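Local coordinates for protein RNA polymerase sigma factor (Bartonella quintana, PDB 5UXX) that probably directs RNA polymerase to promoter DNA as a group IV (ECF) sigma factor, through its region 2 and region 4 domains, at residues A[37-40]-A[41-44]; A[58-61]-A[62-66]; A[67-70]-A[71-75]; A[139-142]-A[143-146]. One frame throughout, in Å; residues are numbered along the deposited sequence.

Contact 1. Residues A[37-40]-A[41-44]; sequences VQDT and LMKA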
loop_
_atom_site.group_PDB
_atom_site.type_symbol
_atom_site.label_atom_id
_atom_site.label_comp_id
_atom_site.label_asym_id
_atom_site.label_seq_id
_atom_site.Cartn_x
_atom_site.Cartn_y
_atom_site.Cartn_z
ATOM N N VAL A 37 3.120 5.428 -7.419
ATOM C CA VAL A 37 1.750 5.341 -7.909
ATOM C C VAL A 37 1.692 5.680 -9.396
ATOM O O VAL A 37 1.019 5.002 -10.174
ATOM C CB VAL A 37 0.814 6.287 -7.133
ATOM C CG1 VAL A 37 -0.603 6.198 -7.678
ATOM C CG2 VAL A 37 0.837 5.955 -5.653
ATOM N N GLN A 38 2.402 6.738 -9.777
ATOM C CA GLN A 38 2.472 7.175 -11.167
ATOM C C GLN A 38 2.966 6.060 -12.087
ATOM O O GLN A 38 2.367 5.794 -13.129
ATOM C CB GLN A 38 3.376 8.404 -11.291
ATOM C CG GLN A 38 3.219 9.162 -12.595
ATOM C CD GLN A 38 3.908 10.511 -12.571
ATOM O OE1 GLN A 38 3.323 11.513 -12.158
ATOM N NE2 GLN A 38 5.158 10.546 -13.017
ATOM N N ASP A 39 4.061 5.414 -11.696
ATOM C CA ASP A 39 4.631 4.325 -12.482
ATOM C C ASP A 39 3.671 3.143 -12.573
ATOM O O ASP A 39 3.595 2.474 -13.602
ATOM C CB ASP A 39 5.964 3.868 -11.883
ATOM C CG ASP A 39 7.043 4.929 -11.980
ATOM O OD1 ASP A 39 6.905 5.848 -12.815
ATOM O OD2 ASP A 39 8.033 4.842 -11.224
ATOM N N THR A 40 2.939 2.895 -11.492
ATOM C CA THR A 40 1.976 1.801 -11.450
ATOM C C THR A 40 0.835 2.050 -12.430
ATOM O O THR A 40 0.405 1.145 -13.145
ATOM C CB THR A 40 1.403 1.610 -10.033
ATOM O OG1 THR A 40 2.464 1.277 -9.130
ATOM C CG2 THR A 40 0.364 0.497 -10.019
ATOM N N LEU A 41 0.355 3.290 -12.459
ATOM C CA LEU A 41 -0.719 3.688 -13.360
ATOM C C LEU A 41 -0.320 3.501 -14.821
ATOM O O LEU A 41 -1.118 3.041 -15.639
ATOM C CB LEU A 41 -1.109 5.146 -13.107
ATOM C CG LEU A 41 -2.409 5.629 -13.750
ATOM C CD1 LEU A 41 -3.602 4.953 -13.100
ATOM C CD2 LEU A 41 -2.526 7.142 -13.655
HETATM N N MSE A 42 0.919 3.860 -15.138
HETATM C CA MSE A 42 1.415 3.747 -16.504
HETATM C C MSE A 42 1.562 2.289 -16.932
HETATM O O MSE A 42 1.248 1.939 -18.070
HETATM C CB MSE A 42 2.750 4.478 -16.654
HETATM C CG MSE A 42 2.604 5.968 -16.924
HETATM SE SE MSE A 42 4.313 6.885 -17.120
HETATM C CE MSE A 42 4.945 6.740 -15.283
ATOM N N LYS A 43 2.031 1.444 -16.020
ATOM C CA LYS A 43 2.200 0.025 -16.313
ATOM C C LYS A 43 0.853 -0.683 -16.414
ATOM O O LYS A 43 0.661 -1.547 -17.269
ATOM C CB LYS A 43 3.067 -0.647 -15.247
ATOM C CG LYS A 43 4.507 -0.164 -15.227
ATOM C CD LYS A 43 5.315 -0.880 -14.157
ATOM C CE LYS A 43 6.698 -0.269 -14.009
ATOM N NZ LYS A 43 7.492 -0.371 -15.264
ATOM N N ALA A 44 -0.074 -0.312 -15.537
ATOM C CA ALA A 44 -1.396 -0.924 -15.520
ATOM C C ALA A 44 -2.177 -0.582 -16.784
ATOM O O ALA A 44 -2.917 -1.413 -17.308
ATOM C CB ALA A 44 -2.168 -0.481 -14.288
#
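Thr40, Leu41 and Met42 hold the largest share of this contact, about two turns of helix 33-46, and each joins it by its backbone as well as its side chain. The backbone evidence is a run of four i to i+4 hydrogen bonds. Thr40 O takes the tightest of them from Ala44 N at 2.8 Å, and it also meets the methyl of that residue, with Ala44 CB 3.3 Å from Thr40 O. The hydroxyl of Thr40 turns the other way, since OG1 lies anti to the carbonyl carbon (chi1 -62°) and bonds back to Leu36 O, a partner one turn earlier. Leu41 gives its N-H to Val37 O over 2.9 Å, at an N-H...O angle of 158°. Its CB rests 3.5 Å from Gln38 O, while CG swings anti to the backbone N and carries the two methyls off this turn. Met42, a selenomethionine, donates N to Gln38 O at 3.1 Å. Its chain bends at chi3 (-69°), which folds the terminal methyl back beside Gln38, though this is one of two deposited conformers and is doubtful in detail. Farther round, Lys43 CG packs 3.2 Å from Asp39 O; the charged ends of these two residues do not meet, and Lys43 NZ instead makes a long, weak ion pair with Glu68 on helix 57-81. Val37 and Thr40 face helix 7-26 through Leu16 and Leu19, Thr40 and Ala44 face helix 57-81, and Val37, Gln38, Leu41 and Met42 pack against apolar side chains on the chain of a different protein.

Contact 2. Residues A[58-61]-A[62-66]; sequences KAWL and FTILR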
loop_
_atom_site.group_PDB
_atom_site.type_symbol
_atom_site.label_atom_id
_atom_site.label_comp_id
_atom_site.label_asym_id
_atom_site.label_seq_id
_atom_site.Cartn_x
_atom_site.Cartn_y
_atom_site.Cartn_z
ATOM N N LYS A 58 -8.428 -4.676 -7.897
ATOM C CA LYS A 58 -7.663 -4.015 -6.847
ATOM C C LYS A 58 -6.409 -4.815 -6.516
ATOM O O LYS A 58 -5.325 -4.254 -6.370
ATOM C CB LYS A 58 -8.520 -3.824 -5.594
ATOM C CG LYS A 58 -7.921 -2.877 -4.567
ATOM C CD LYS A 58 -8.761 -2.834 -3.299
ATOM C CE LYS A 58 -10.205 -2.465 -3.603
ATOM N NZ LYS A 58 -11.079 -2.604 -2.405
ATOM N N ALA A 59 -6.562 -6.131 -6.411
ATOM C CA ALA A 59 -5.433 -7.014 -6.137
ATOM C C ALA A 59 -4.445 -7.009 -7.299
ATOM O O ALA A 59 -3.233 -7.095 -7.099
ATOM C CB ALA A 59 -5.919 -8.428 -5.862
ATOM N N TRP A 60 -4.975 -6.911 -8.514
ATOM C CA TRP A 60 -4.152 -6.849 -9.716
ATOM C C TRP A 60 -3.301 -5.582 -9.719
ATOM O O TRP A 60 -2.115 -5.616 -10.045
ATOM C CB TRP A 60 -5.033 -6.904 -10.966
ATOM C CG TRP A 60 -4.273 -6.974 -12.255
ATOM C CD1 TRP A 60 -3.621 -8.060 -12.763
ATOM C CD2 TRP A 60 -4.094 -5.918 -13.208
ATOM N NE1 TRP A 60 -3.044 -7.745 -13.968
ATOM C CE2 TRP A 60 -3.320 -6.436 -14.265
ATOM C CE3 TRP A 60 -4.512 -4.585 -13.269
ATOM C CZ2 TRP A 60 -2.953 -5.669 -15.369
ATOM C CZ3 TRP A 60 -4.148 -3.825 -14.366
ATOM C CH2 TRP A 60 -3.376 -4.369 -15.401
ATOM N N LEU A 61 -3.920 -4.465 -9.346
ATOM C CA LEU A 61 -3.240 -3.175 -9.309
ATOM C C LEU A 61 -2.213 -3.113 -8.183
ATOM O O LEU A 61 -1.105 -2.610 -8.370
ATOM C CB LEU A 61 -4.259 -2.044 -9.154
ATOM C CG LEU A 61 -5.163 -1.805 -10.365
ATOM C CD1 LEU A 61 -6.283 -0.837 -10.026
ATOM C CD2 LEU A 61 -4.349 -1.290 -11.538
ATOM N N PHE A 62 -2.589 -3.624 -7.013
ATOM C CA PHE A 62 -1.699 -3.639 -5.857
ATOM C C PHE A 62 -0.466 -4.499 -6.116
ATOM O O PHE A 62 0.625 -4.191 -5.640
ATOM C CB PHE A 62 -2.437 -4.143 -4.615
ATOM C CG PHE A 62 -3.185 -3.070 -3.869
ATOM C CD1 PHE A 62 -4.028 -2.195 -4.535
ATOM C CD2 PHE A 62 -3.046 -2.943 -2.496
ATOM C CE1 PHE A 62 -4.716 -1.211 -3.847
ATOM C CE2 PHE A 62 -3.733 -1.961 -1.801
ATOM C CZ PHE A 62 -4.567 -1.095 -2.478
ATOM N N THR A 63 -0.651 -5.577 -6.871
ATOM C CA THR A 63 0.448 -6.467 -7.229
ATOM C C THR A 63 1.498 -5.737 -8.063
ATOM O O THR A 63 2.699 -5.900 -7.847
ATOM C CB THR A 63 -0.055 -7.696 -8.011
ATOM O OG1 THR A 63 -1.053 -8.378 -7.242
ATOM C CG2 THR A 63 1.094 -8.652 -8.304
ATOM N N ILE A 64 1.036 -4.932 -9.015
ATOM C CA ILE A 64 1.937 -4.156 -9.861
ATOM C C ILE A 64 2.741 -3.151 -9.039
ATOM O O ILE A 64 3.956 -3.034 -9.207
ATOM C CB ILE A 64 1.164 -3.407 -10.963
ATOM C CG1 ILE A 64 0.498 -4.403 -11.916
ATOM C CG2 ILE A 64 2.090 -2.474 -11.730
ATOM C CD1 ILE A 64 -0.376 -3.754 -12.968
ATOM N N LEU A 65 2.063 -2.442 -8.142
ATOM C CA LEU A 65 2.720 -1.450 -7.296
ATOM C C LEU A 65 3.703 -2.113 -6.338
ATOM O O LEU A 65 4.823 -1.634 -6.162
ATOM C CB LEU A 65 1.685 -0.634 -6.513
ATOM C CG LEU A 65 2.198 0.617 -5.790
ATOM C CD1 LEU A 65 1.163 1.727 -5.837
ATOM C CD2 LEU A 65 2.574 0.313 -4.346
ATOM N N ARG A 66 3.274 -3.207 -5.715
ATOM C CA ARG A 66 4.128 -3.956 -4.798
ATOM C C ARG A 66 5.424 -4.408 -5.462
ATOM O O ARG A 66 6.509 -4.240 -4.906
ATOM C CB ARG A 66 3.385 -5.178 -4.253
ATOM C CG ARG A 66 4.317 -6.253 -3.724
ATOM C CD ARG A 66 3.712 -7.639 -3.821
ATOM N NE ARG A 66 4.745 -8.672 -3.789
ATOM C CZ ARG A 66 5.234 -9.212 -2.677
ATOM N NH1 ARG A 66 4.786 -8.821 -1.494
ATOM N NH2 ARG A 66 6.173 -10.145 -2.749
#
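Trp60 and Ile64 make a CH-pi contact in this part of helix 57-81. Ile64 CD1 stands over one face of the indole, 3.9 Å from the centroid of the six-membered ring of Trp60 and only 9° off its normal. The methyl gets there because CG1 is anti to the carbonyl carbon and the chain then runs straight on (chi2 175°). In a second packing pair, Lys58 and Phe62 lie alongside each other: Lys58 CG comes 3.7 Å from Phe62 CE1, the aliphatic part of the lysine and the ring pointing the same way. Both pairs sit in sigma-70 region 2, the region that in relatives recognises the promoter -10 element, and probably does so here; the inner side of the helix is lined by Leu61, Phe62 and Leu65 against Leu19 and other residues of helix 7-26. Phe62 also stacks on Phe22, and Trp60 pairs edge-to-face with Phe51. Hydrogen bonding is led by Ala59 O, gripped twice by one residue. Thr63 OG1 donates to Ala59 O over 2.5 Å, a short bond, and Thr63 N donates to the same oxygen at 3.0 Å; the two donors approach from opposite faces of the carbonyl plane, so the hydroxyl is satisfied without displacing the main-chain bond. Phe62 N to Lys58 O is a firm helical bond of 2.9 Å, and Leu65 N to Leu61 O follows at 3.2 Å. Between them Ile64 N reaches Trp60 O at 3.4 Å, a weak bond.

Contact 3. Residues A[67-70]-A[71-75]; sequences NEFY and SQMRK. With SO4 (sulfate ion), chain E.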
loop_
_atom_site.group_PDB
_atom_site.type_symbol
_atom_site.label_atom_id
_atom_site.label_comp_id
_atom_site.label_asym_id
_atom_site.label_seq_id
_atom_site.Cartn_x
_atom_site.Cartn_y
_atom_site.Cartn_z
ATOM N N ASN A 67 5.307 -4.963 -6.664
ATOM C CA ASN A 67 6.463 -5.512 -7.360
ATOM C C ASN A 67 7.391 -4.415 -7.858
ATOM O O ASN A 67 8.611 -4.580 -7.867
ATOM C CB ASN A 67 6.015 -6.396 -8.526
ATOM C CG ASN A 67 5.449 -7.724 -8.064
ATOM O OD1 ASN A 67 5.834 -8.245 -7.016
ATOM N ND2 ASN A 67 4.531 -8.282 -8.845
ATOM N N GLU A 68 6.809 -3.295 -8.269
ATOM C CA GLU A 68 7.597 -2.148 -8.695
ATOM C C GLU A 68 8.345 -1.551 -7.511
ATOM O O GLU A 68 9.485 -1.113 -7.646
ATOM C CB GLU A 68 6.706 -1.092 -9.355
ATOM C CG GLU A 68 7.427 0.200 -9.715
ATOM C CD GLU A 68 8.525 0.002 -10.748
ATOM O OE1 GLU A 68 8.500 -1.018 -11.467
ATOM O OE2 GLU A 68 9.417 0.872 -10.838
ATOM N N PHE A 69 7.704 -1.556 -6.346
ATOM C CA PHE A 69 8.306 -1.011 -5.134
ATOM C C PHE A 69 9.540 -1.803 -4.707
ATOM O O PHE A 69 10.587 -1.223 -4.425
ATOM C CB PHE A 69 7.289 -0.983 -3.993
ATOM C CG PHE A 69 7.904 -0.749 -2.642
ATOM C CD1 PHE A 69 8.376 0.506 -2.290
ATOM C CD2 PHE A 69 8.010 -1.781 -1.724
ATOM C CE1 PHE A 69 8.945 0.727 -1.048
ATOM C CE2 PHE A 69 8.577 -1.568 -0.480
ATOM C CZ PHE A 69 9.046 -0.312 -0.142
ATOM N N TYR A 70 9.411 -3.125 -4.660
ATOM C CA TYR A 70 10.525 -3.978 -4.262
ATOM C C TYR A 70 11.634 -3.931 -5.308
ATOM O O TYR A 70 12.810 -4.106 -4.988
ATOM C CB TYR A 70 10.056 -5.420 -4.042
ATOM C CG TYR A 70 9.236 -5.601 -2.784
ATOM C CD1 TYR A 70 9.789 -5.364 -1.532
ATOM C CD2 TYR A 70 7.911 -6.011 -2.847
ATOM C CE1 TYR A 70 9.042 -5.526 -0.379
ATOM C CE2 TYR A 70 7.157 -6.177 -1.700
ATOM C CZ TYR A 70 7.727 -5.933 -0.470
ATOM O OH TYR A 70 6.980 -6.098 0.674
ATOM N N SER A 71 11.250 -3.692 -6.557
ATOM C CA SER A 71 12.212 -3.521 -7.638
ATOM C C SER A 71 13.057 -2.268 -7.409
ATOM O O SER A 71 14.267 -2.274 -7.634
ATOM C CB SER A 71 11.500 -3.446 -8.990
ATOM O OG SER A 71 12.414 -3.155 -10.032
ATOM N N GLN A 72 12.408 -1.197 -6.960
ATOM C CA GLN A 72 13.100 0.051 -6.654
ATOM C C GLN A 72 14.052 -0.121 -5.477
ATOM O O GLN A 72 15.167 0.403 -5.489
ATOM C CB GLN A 72 12.096 1.168 -6.347
ATOM C CG GLN A 72 11.137 1.505 -7.479
ATOM C CD GLN A 72 11.781 2.310 -8.593
ATOM O OE1 GLN A 72 12.994 2.520 -8.609
ATOM N NE2 GLN A 72 10.963 2.766 -9.536
HETATM N N MSE A 73 13.603 -0.852 -4.461
HETATM C CA MSE A 73 14.413 -1.097 -3.273
HETATM C C MSE A 73 15.685 -1.865 -3.618
HETATM O O MSE A 73 16.751 -1.599 -3.063
HETATM C CB MSE A 73 13.610 -1.866 -2.221
HETATM C CG MSE A 73 12.447 -1.091 -1.616
HETATM SE SE MSE A 73 12.986 0.550 -0.703
HETATM C CE MSE A 73 12.621 1.835 -2.126
ATOM N N ARG A 74 15.565 -2.814 -4.540
ATOM C CA ARG A 74 16.701 -3.633 -4.939
ATOM C C ARG A 74 17.708 -2.793 -5.721
ATOM O O ARG A 74 18.919 -2.937 -5.552
ATOM C CB ARG A 74 16.237 -4.822 -5.783
ATOM C CG ARG A 74 15.529 -5.916 -4.994
ATOM C CD ARG A 74 16.356 -6.402 -3.814
ATOM N NE ARG A 74 17.502 -7.203 -4.233
ATOM C CZ ARG A 74 18.295 -7.863 -3.397
ATOM N NH1 ARG A 74 18.066 -7.821 -2.091
ATOM N NH2 ARG A 74 19.315 -8.570 -3.864
ATOM N N LYS A 75 17.193 -1.911 -6.572
ATOM C CA LYS A 75 18.031 -1.024 -7.373
ATOM C C LYS A 75 18.730 0.016 -6.505
ATOM O O LYS A 75 19.924 0.270 -6.664
ATOM C CB LYS A 75 17.199 -0.332 -8.455
HETATM S S SO4 E . 18.916 -8.651 -7.613
HETATM O O1 SO4 E . 18.385 -9.985 -7.350
HETATM O O2 SO4 E . 18.491 -8.210 -8.938
HETATM O O3 SO4 E . 20.375 -8.688 -7.556
HETATM O O4 SO4 E . 18.414 -7.719 -6.607
#
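A Met-aromatic contact between Phe69 and Met73 marks this part of helix 57-81. Met73, a selenomethionine, bends at both chi2 and chi3, which lays its chain across the phenyl face. Met73 CG sits 4.0 Å from the centroid of the Phe69 ring and 20° off the normal, a CH-pi contact displaced toward the rim. The selenium is farther off, with Met73 SE 4.7 Å from the Phe69 centroid at 41° from the normal, so its approach is oblique. Phe69 in turn presents CD2 to the face of the adjoining Tyr70 ring, 4.0 Å above its plane and over its centre, while Tyr70 OH bonds to Glu119. Helix 57-81 belongs to sigma-70 region 2, as in relatives, where this helix probably faces promoter DNA. On another side of the helix, Glu68 OE2 and Gln72 NE2 are 2.8 Å apart, with carboxylate and amide planes almost perpendicular (82°). Glu68 curls toward that amide through its bent chi2, and Gln72 also touches Asp39 on helix 33-46. The main chain contributes ordinary helical bonds, among them Met73 N to Phe69 O at 3.0 Å. The Arg74 side chain bends at chi2 and chi3 away from the helix and meets a sulfate ion, probably from the crystallisation liquor. Arg74 NE donates to sulfate O4 at 2.6 Å, and Arg74 NH2 adds a weaker bond to the same oxygen at 3.0 Å. The anion lies at the edge of the guanidinium, its sulfur in the guanidinium plane.

Contact 4. Residues A[139-142]-A[143-146]; sequences GCAI and GTIK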
loop_
_atom_site.group_PDB
_atom_site.type_symbol
_atom_site.label_atom_id
_atom_site.label_comp_id
_atom_site.label_asym_id
_atom_site.label_seq_id
_atom_site.Cartn_x
_atom_site.Cartn_y
_atom_site.Cartn_z
ATOM N N GLY A 139 2.682 -13.609 -3.185
ATOM C CA GLY A 139 3.243 -14.818 -3.759
ATOM C C GLY A 139 3.660 -15.834 -2.712
ATOM O O GLY A 139 4.711 -16.466 -2.829
ATOM N N CYS A 140 2.836 -15.991 -1.681
ATOM C CA CYS A 140 3.117 -16.947 -0.616
ATOM C C CYS A 140 1.865 -17.727 -0.235
ATOM O O CYS A 140 0.794 -17.515 -0.803
ATOM C CB CYS A 140 3.685 -16.234 0.612
ATOM S SG CYS A 140 2.529 -15.099 1.413
ATOM N N ALA A 141 2.007 -18.633 0.726
ATOM C CA ALA A 141 0.885 -19.443 1.187
ATOM C C ALA A 141 -0.009 -18.655 2.138
ATOM O O ALA A 141 0.414 -17.656 2.720
ATOM C CB ALA A 141 1.387 -20.710 1.858
ATOM N N ILE A 142 -1.250 -19.111 2.282
ATOM C CA ILE A 142 -2.211 -18.483 3.181
ATOM C C ILE A 142 -1.708 -18.511 4.623
ATOM O O ILE A 142 -1.817 -17.520 5.349
ATOM C CB ILE A 142 -3.588 -19.175 3.088
ATOM C CG1 ILE A 142 -4.414 -18.560 1.958
ATOM C CG2 ILE A 142 -4.349 -19.066 4.397
ATOM C CD1 ILE A 142 -5.808 -19.128 1.853
ATOM N N GLY A 143 -1.148 -19.649 5.025
ATOM C CA GLY A 143 -0.600 -19.813 6.360
ATOM C C GLY A 143 0.486 -18.805 6.683
ATOM O O GLY A 143 0.591 -18.331 7.814
ATOM N N THR A 144 1.298 -18.479 5.681
ATOM C CA THR A 144 2.381 -17.515 5.846
ATOM C C THR A 144 1.840 -16.118 6.141
ATOM O O THR A 144 2.317 -15.441 7.052
ATOM C CB THR A 144 3.275 -17.459 4.595
ATOM O OG1 THR A 144 3.800 -18.764 4.322
ATOM C CG2 THR A 144 4.425 -16.489 4.806
ATOM N N ILE A 145 0.846 -15.698 5.364
ATOM C CA ILE A 145 0.190 -14.410 5.568
ATOM C C ILE A 145 -0.385 -14.308 6.978
ATOM O O ILE A 145 -0.205 -13.300 7.662
ATOM C CB ILE A 145 -0.938 -14.182 4.537
ATOM C CG1 ILE A 145 -0.346 -13.853 3.166
ATOM C CG2 ILE A 145 -1.861 -13.060 4.982
ATOM C CD1 ILE A 145 0.430 -12.555 3.135
ATOM N N LYS A 146 -1.061 -15.368 7.407
ATOM C CA LYS A 146 -1.690 -15.406 8.723
ATOM C C LYS A 146 -0.676 -15.243 9.852
ATOM O O LYS A 146 -0.917 -14.503 10.807
ATOM C CB LYS A 146 -2.467 -16.711 8.895
ATOM C CG LYS A 146 -3.756 -16.758 8.091
ATOM C CD LYS A 146 -4.475 -18.085 8.253
ATOM C CE LYS A 146 -5.800 -18.077 7.509
ATOM N NZ LYS A 146 -6.474 -19.403 7.558
#
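With chi1 near 65°, Cys140 sets SG between its own backbone N and carbonyl carbon, a placement that carries the sulfur over the first turn of the following helix to meet Ile145. Ile145 answers with CG1 anti to its carbonyl carbon, and its chain bends again at chi2, which puts two of its atoms against the thiol: Cys140 SG lies 3.6 Å from Ile145 CG1 and 3.7 Å from Ile145 CD1. The segments 139-142 and 143-146 form the turn and helix start of the region 4 helix-turn-helix, where helix 142-159 occupies the position of the recognition helix, which in relatives probably binds the promoter -35 element. Gly139 supplies the positive phi (65°) of the Schellman motif that closes helix 131-138. Ala141 then takes the N-cap position, a residue whose side chain has no polar atom to cap with. Its carbonyl still starts the helix: Thr144 N reaches Ala141 O at 3.2 Å and Ile145 N reaches the same oxygen at 3.3 Å, both weak bonds. The next bond is firmer, Lys146 N to Ile142 O at 3.1 Å, with the donor in the carbonyl plane. Thr144 CB packs 4.0 Å from Cys140 SG, so the sulfur touches two residues of the new helix. Ile145 faces helix 131-138 through Tyr131, Ala135 and Cys138, and the ammonium of Lys146 makes a cation-pi contact with Tyr131. The extended Lys146 chain runs beside Ile142, pointing the same way, and its CE comes 3.6 Å from Ile142 CG2.

Contacts 1 to 3 lie in sigma-70 region 2 and contact 4 in region 4, in that order along the chain. Contacts 2 and 3 are adjoining segments of helix 57-81, their centres 14 Å apart. Contact 1, on the preceding helix 33-46, packs against both, its centre 10 Å from that of contact 2 and 14 Å from that of contact 3. Contact 4 opens helix 142-159; its centre is about 17 Å from that of contact 2, and their nearest atoms are about 5 Å apart, without touching. Thr63 and Arg66 pack on Ile137 and Arg66 salt-bridges Glu119, so regions 2 and 4, which probably both bind promoter DNA, pack together in this structure. Contact 1, with four residues, and contacts 2 and 4, with one each, also reach another protein's chain.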